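Local atomic coordinates of Glyco_hydro_cc domain-containing protein (Cryptococcus neoformans, PDB entry 6UBC), a protein that probably binds beta-1,3-glucan oligosaccharides through a glycoside hydrolase family 128 (subgroup VII) domain. Residues 217-229 with 233-245. Sequence-based numbering, arbitrary orientation.
Sequences GHIGWYYDWNATP and ASGASAVNMLWGA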
loop_
_atom_site.group_PDB
_atom_site.type_symbol
_atom_site.label_atom_id
_atom_site.label_comp_id
_atom_site.label_asym_id
_atom_site.label_seq_id
_atom_site.Cartn_x
_atom_site.Cartn_y
_atom_site.Cartn_z
ATOM N N GLY A 217 -6.610 -14.721 9.875
ATOM C CA GLY A 217 -7.074 -14.565 11.253
ATOM C C GLY A 217 -6.349 -13.416 11.951
ATOM O O GLY A 217 -6.738 -13.069 13.050
ATOM N N HIS A 218 -5.295 -12.829 11.416
ATOM C CA HIS A 218 -4.559 -11.743 12.135
ATOM C C HIS A 218 -4.439 -10.485 11.256
ATOM O O HIS A 218 -3.658 -9.640 11.597
ATOM C CB HIS A 218 -3.177 -12.213 12.596
ATOM C CG HIS A 218 -3.176 -13.430 13.438
ATOM N ND1 HIS A 218 -3.402 -13.365 14.803
ATOM C CD2 HIS A 218 -2.904 -14.721 13.104
ATOM C CE1 HIS A 218 -3.311 -14.603 15.282
ATOM N NE2 HIS A 218 -3.016 -15.470 14.221
ATOM N N ILE A 219 -5.176 -10.422 10.139
ATOM C CA ILE A 219 -5.085 -9.293 9.182
ATOM C C ILE A 219 -6.487 -8.811 8.864
ATOM O O ILE A 219 -7.455 -9.671 8.925
ATOM C CB ILE A 219 -4.377 -9.744 7.903
ATOM C CG1 ILE A 219 -4.950 -11.042 7.321
ATOM C CG2 ILE A 219 -2.897 -9.828 8.144
ATOM C CD1 ILE A 219 -4.622 -11.139 5.816
ATOM N N GLY A 220 -6.637 -7.510 8.587
ATOM C CA GLY A 220 -7.923 -6.932 8.192
ATOM C C GLY A 220 -8.201 -6.969 6.699
ATOM O O GLY A 220 -9.385 -6.838 6.306
ATOM N N TRP A 221 -7.150 -7.115 5.877
ATOM C CA TRP A 221 -7.222 -6.782 4.446
ATOM C C TRP A 221 -5.994 -7.293 3.729
ATOM O O TRP A 221 -4.952 -7.614 4.411
ATOM C CB TRP A 221 -7.354 -5.278 4.252
ATOM C CG TRP A 221 -6.182 -4.456 4.712
ATOM C CD1 TRP A 221 -5.816 -4.232 6.018
ATOM C CD2 TRP A 221 -5.135 -3.884 3.921
ATOM N NE1 TRP A 221 -4.662 -3.505 6.094
ATOM C CE2 TRP A 221 -4.252 -3.222 4.807
ATOM C CE3 TRP A 221 -4.884 -3.812 2.550
ATOM C CZ2 TRP A 221 -3.125 -2.542 4.360
ATOM C CZ3 TRP A 221 -3.802 -3.076 2.116
ATOM C CH2 TRP A 221 -2.943 -2.451 3.014
ATOM N N TYR A 222 -6.127 -7.350 2.410
ATOM C CA TYR A 222 -5.048 -7.831 1.547
ATOM C C TYR A 222 -5.255 -7.362 0.125
ATOM O O TYR A 222 -6.357 -7.072 -0.324
ATOM C CB TYR A 222 -5.015 -9.354 1.600
ATOM C CG TYR A 222 -6.328 -10.031 1.270
ATOM C CD1 TYR A 222 -7.261 -10.356 2.246
ATOM C CD2 TYR A 222 -6.597 -10.412 -0.020
ATOM C CE1 TYR A 222 -8.446 -10.986 1.907
ATOM C CE2 TYR A 222 -7.767 -11.032 -0.390
ATOM C CZ TYR A 222 -8.717 -11.324 0.586
ATOM O OH TYR A 222 -9.884 -11.962 0.248
ATOM N N TYR A 223 -4.150 -7.338 -0.600
ATOM C CA TYR A 223 -4.159 -7.015 -2.048
ATOM C C TYR A 223 -2.918 -7.630 -2.664
ATOM O O TYR A 223 -1.931 -7.922 -1.900
ATOM C CB TYR A 223 -4.201 -5.509 -2.246
ATOM C CG TYR A 223 -2.875 -4.783 -2.101
ATOM C CD1 TYR A 223 -2.238 -4.631 -0.864
ATOM C CD2 TYR A 223 -2.283 -4.171 -3.187
ATOM C CE1 TYR A 223 -1.034 -3.955 -0.746
ATOM C CE2 TYR A 223 -1.125 -3.424 -3.063
ATOM C CZ TYR A 223 -0.470 -3.341 -1.845
ATOM O OH TYR A 223 0.704 -2.624 -1.703
ATOM N N ASP A 224 -2.923 -7.723 -3.993
ATOM C CA ASP A 224 -1.853 -8.451 -4.722
ATOM C C ASP A 224 -1.460 -7.707 -6.009
ATOM O O ASP A 224 -0.930 -8.367 -6.924
ATOM C CB ASP A 224 -2.253 -9.902 -4.960
ATOM C CG ASP A 224 -3.368 -10.048 -5.984
ATOM O OD1 ASP A 224 -3.915 -9.030 -6.426
ATOM O OD2 ASP A 224 -3.666 -11.197 -6.330
ATOM N N TRP A 225 -1.801 -6.429 -6.079
ATOM C CA TRP A 225 -1.497 -5.497 -7.191
ATOM C C TRP A 225 -2.389 -5.767 -8.400
ATOM O O TRP A 225 -2.356 -4.938 -9.309
ATOM C CB TRP A 225 -0.024 -5.517 -7.580
ATOM C CG TRP A 225 0.889 -5.101 -6.468
ATOM C CD1 TRP A 225 1.092 -3.843 -6.037
ATOM C CD2 TRP A 225 1.679 -5.947 -5.615
ATOM N NE1 TRP A 225 1.988 -3.804 -5.005
ATOM C CE2 TRP A 225 2.350 -5.087 -4.709
ATOM C CE3 TRP A 225 1.914 -7.319 -5.548
ATOM C CZ2 TRP A 225 3.208 -5.556 -3.743
ATOM C CZ3 TRP A 225 2.798 -7.794 -4.593
ATOM C CH2 TRP A 225 3.419 -6.920 -3.689
ATOM N N ASN A 226 -3.194 -6.829 -8.382
ATOM C CA ASN A 226 -4.156 -7.095 -9.492
ATOM C C ASN A 226 -5.450 -6.282 -9.281
ATOM O O ASN A 226 -5.742 -5.768 -8.135
ATOM C CB ASN A 226 -4.444 -8.593 -9.614
ATOM C CG ASN A 226 -3.205 -9.377 -9.958
ATOM O OD1 ASN A 226 -2.428 -8.915 -10.800
ATOM N ND2 ASN A 226 -2.985 -10.508 -9.284
ATOM N N ALA A 227 -6.291 -6.236 -10.313
ATOM C CA ALA A 227 -7.587 -5.533 -10.235
ATOM C C ALA A 227 -8.395 -6.084 -9.062
ATOM O O ALA A 227 -8.982 -5.262 -8.272
ATOM C CB ALA A 227 -8.326 -5.635 -11.584
ATOM N N THR A 228 -8.414 -7.408 -8.929
ATOM C CA THR A 228 -9.043 -8.150 -7.826
ATOM C C THR A 228 -8.021 -9.137 -7.307
ATOM O O THR A 228 -7.424 -9.818 -8.123
ATOM C CB THR A 228 -10.325 -8.860 -8.307
ATOM O OG1 THR A 228 -11.204 -7.914 -8.938
ATOM C CG2 THR A 228 -11.012 -9.568 -7.166
ATOM N N PRO A 229 -7.807 -9.311 -5.990
ATOM C CA PRO A 229 -6.853 -10.319 -5.557
ATOM C C PRO A 229 -7.287 -11.706 -6.012
ATOM O O PRO A 229 -8.453 -12.012 -5.862
ATOM C CB PRO A 229 -6.851 -10.165 -4.038
ATOM C CG PRO A 229 -7.231 -8.710 -3.850
ATOM C CD PRO A 229 -8.335 -8.506 -4.869
ATOM N N ALA A 233 -9.093 -14.818 1.774
ATOM C CA ALA A 233 -9.009 -15.203 3.192
ATOM C C ALA A 233 -10.335 -14.828 3.834
ATOM O O ALA A 233 -10.679 -13.643 3.771
ATOM C CB ALA A 233 -7.839 -14.517 3.879
ATOM N N SER A 234 -10.979 -15.766 4.506
ATOM C CA SER A 234 -12.083 -15.411 5.437
ATOM C C SER A 234 -11.563 -14.482 6.575
ATOM O O SER A 234 -10.504 -14.780 7.089
ATOM C CB SER A 234 -12.740 -16.689 5.973
ATOM O OG SER A 234 -13.989 -16.364 6.593
ATOM N N GLY A 235 -12.307 -13.418 6.960
ATOM C CA GLY A 235 -12.032 -12.553 8.139
ATOM C C GLY A 235 -11.378 -11.241 7.737
ATOM O O GLY A 235 -11.338 -10.245 8.517
ATOM N N ALA A 236 -10.957 -11.183 6.487
ATOM C CA ALA A 236 -10.220 -10.026 5.941
ATOM C C ALA A 236 -10.905 -9.543 4.658
ATOM O O ALA A 236 -11.542 -10.328 3.972
ATOM C CB ALA A 236 -8.789 -10.444 5.681
ATOM N N SER A 237 -10.730 -8.276 4.304
ATOM C CA SER A 237 -11.340 -7.707 3.061
ATOM C C SER A 237 -10.323 -7.700 1.904
ATOM O O SER A 237 -9.212 -7.152 2.075
ATOM C CB SER A 237 -11.830 -6.337 3.339
ATOM O OG SER A 237 -12.775 -6.367 4.408
ATOM N N ALA A 238 -10.706 -8.253 0.750
ATOM C CA ALA A 238 -9.992 -8.052 -0.529
ATOM C C ALA A 238 -10.009 -6.583 -0.878
ATOM O O ALA A 238 -11.103 -5.966 -0.884
ATOM C CB ALA A 238 -10.648 -8.835 -1.634
ATOM N N VAL A 239 -8.855 -6.037 -1.258
ATOM C CA VAL A 239 -8.760 -4.632 -1.699
ATOM C C VAL A 239 -8.425 -4.652 -3.179
ATOM O O VAL A 239 -7.485 -5.347 -3.599
ATOM C CB VAL A 239 -7.673 -3.937 -0.876
ATOM C CG1 VAL A 239 -7.338 -2.569 -1.422
ATOM C CG2 VAL A 239 -8.059 -3.892 0.592
ATOM N N ASN A 240 -9.180 -3.913 -3.980
ATOM C CA ASN A 240 -8.978 -3.839 -5.440
ATOM C C ASN A 240 -7.906 -2.788 -5.732
ATOM O O ASN A 240 -7.605 -1.900 -4.889
ATOM C CB ASN A 240 -10.279 -3.526 -6.188
ATOM C CG ASN A 240 -11.362 -4.558 -5.976
ATOM O OD1 ASN A 240 -12.053 -4.501 -4.969
ATOM N ND2 ASN A 240 -11.507 -5.529 -6.879
ATOM N N MET A 241 -7.325 -2.857 -6.910
ATOM C CA MET A 241 -6.244 -1.914 -7.263
ATOM C C MET A 241 -6.176 -1.686 -8.762
ATOM O O MET A 241 -6.472 -2.618 -9.525
ATOM C CB MET A 241 -4.893 -2.466 -6.807
ATOM C CG MET A 241 -3.730 -1.617 -7.192
ATOM S SD MET A 241 -2.308 -1.940 -6.113
ATOM C CE MET A 241 -1.097 -0.852 -6.888
ATOM N N LEU A 242 -5.884 -0.440 -9.140
ATOM C CA LEU A 242 -5.455 -0.113 -10.528
ATOM C C LEU A 242 -3.978 0.243 -10.499
ATOM O O LEU A 242 -3.621 1.357 -10.054
ATOM C CB LEU A 242 -6.323 0.993 -11.139
ATOM C CG LEU A 242 -5.950 1.342 -12.571
ATOM C CD1 LEU A 242 -5.921 0.101 -13.459
ATOM C CD2 LEU A 242 -6.854 2.412 -13.153
ATOM N N TRP A 243 -3.137 -0.677 -10.972
ATOM C CA TRP A 243 -1.669 -0.544 -10.847
ATOM C C TRP A 243 -1.147 0.618 -11.700
ATOM O O TRP A 243 -0.307 1.447 -11.213
ATOM C CB TRP A 243 -1.026 -1.874 -11.262
ATOM C CG TRP A 243 0.455 -1.978 -11.105
ATOM C CD1 TRP A 243 1.161 -2.460 -10.055
ATOM C CD2 TRP A 243 1.437 -1.546 -12.071
ATOM N NE1 TRP A 243 2.508 -2.424 -10.314
ATOM C CE2 TRP A 243 2.707 -1.857 -11.538
ATOM C CE3 TRP A 243 1.353 -0.990 -13.345
ATOM C CZ2 TRP A 243 3.882 -1.631 -12.233
ATOM C CZ3 TRP A 243 2.530 -0.771 -14.041
ATOM C CH2 TRP A 243 3.766 -1.067 -13.471
ATOM N N GLY A 244 -1.664 0.725 -12.912
ATOM C CA GLY A 244 -1.139 1.699 -13.868
ATOM C C GLY A 244 -2.063 1.978 -15.039
ATOM O O GLY A 244 -3.300 1.809 -14.941
ATOM N N ALA A 245 -1.441 2.587 -16.039
ATOM C CA ALA A 245 -2.101 3.213 -17.202
ATOM C C ALA A 245 -2.197 2.154 -18.302
ATOM O O ALA A 245 -2.845 2.412 -19.305
ATOM C CB ALA A 245 -1.320 4.433 -17.653
HETATM O O HOH W 1 -8.227 -13.343 7.795
HETATM O O HOH W 2 -12.241 -12.191 1.774
HETATM O O HOH W 3 -5.265 -6.102 -5.417
HETATM O O HOH W 4 -4.178 -3.461 -10.912
#
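The ring of Y222 lies across the neighbouring strand at A238, whose CA sits over one ring face, 3.9 Å from the centroid. With CG between its own backbone N and carbonyl carbon (chi1 54°), Y222 brings its ring back over this backbone, while the methyl of A236 fits against the ring edge, 3.8 Å from CD1. Strands 221-223 and 237-241 run parallel: S237 N gives to G220 O, Y222 N to S237 O, and V239 N to Y222 O at 2.9 Å. The V239 CG2 methyl packs obliquely on the W221 ring at CE3. Farther along, the extended side chain of M241 fills the corner beside Y223 and W225: SD lies at the edge of the Y223 ring, 3.6 Å from CE2, a Met-aromatic contact, and CE, running alongside W225, touches its edge at CD1. W225 NE1 hydrogen-bonds to E370 OE2. Where the chain loops back, A227 O is gripped from opposite faces of its plane by N240 ND2 (2.9 Å) and M241 N (3.2 Å). These are adjacent parallel strands of the barrel-like catalytic core. Backbone hydrogen bonds set their register, while methyl, thioether and aromatic groups fill the space beside it.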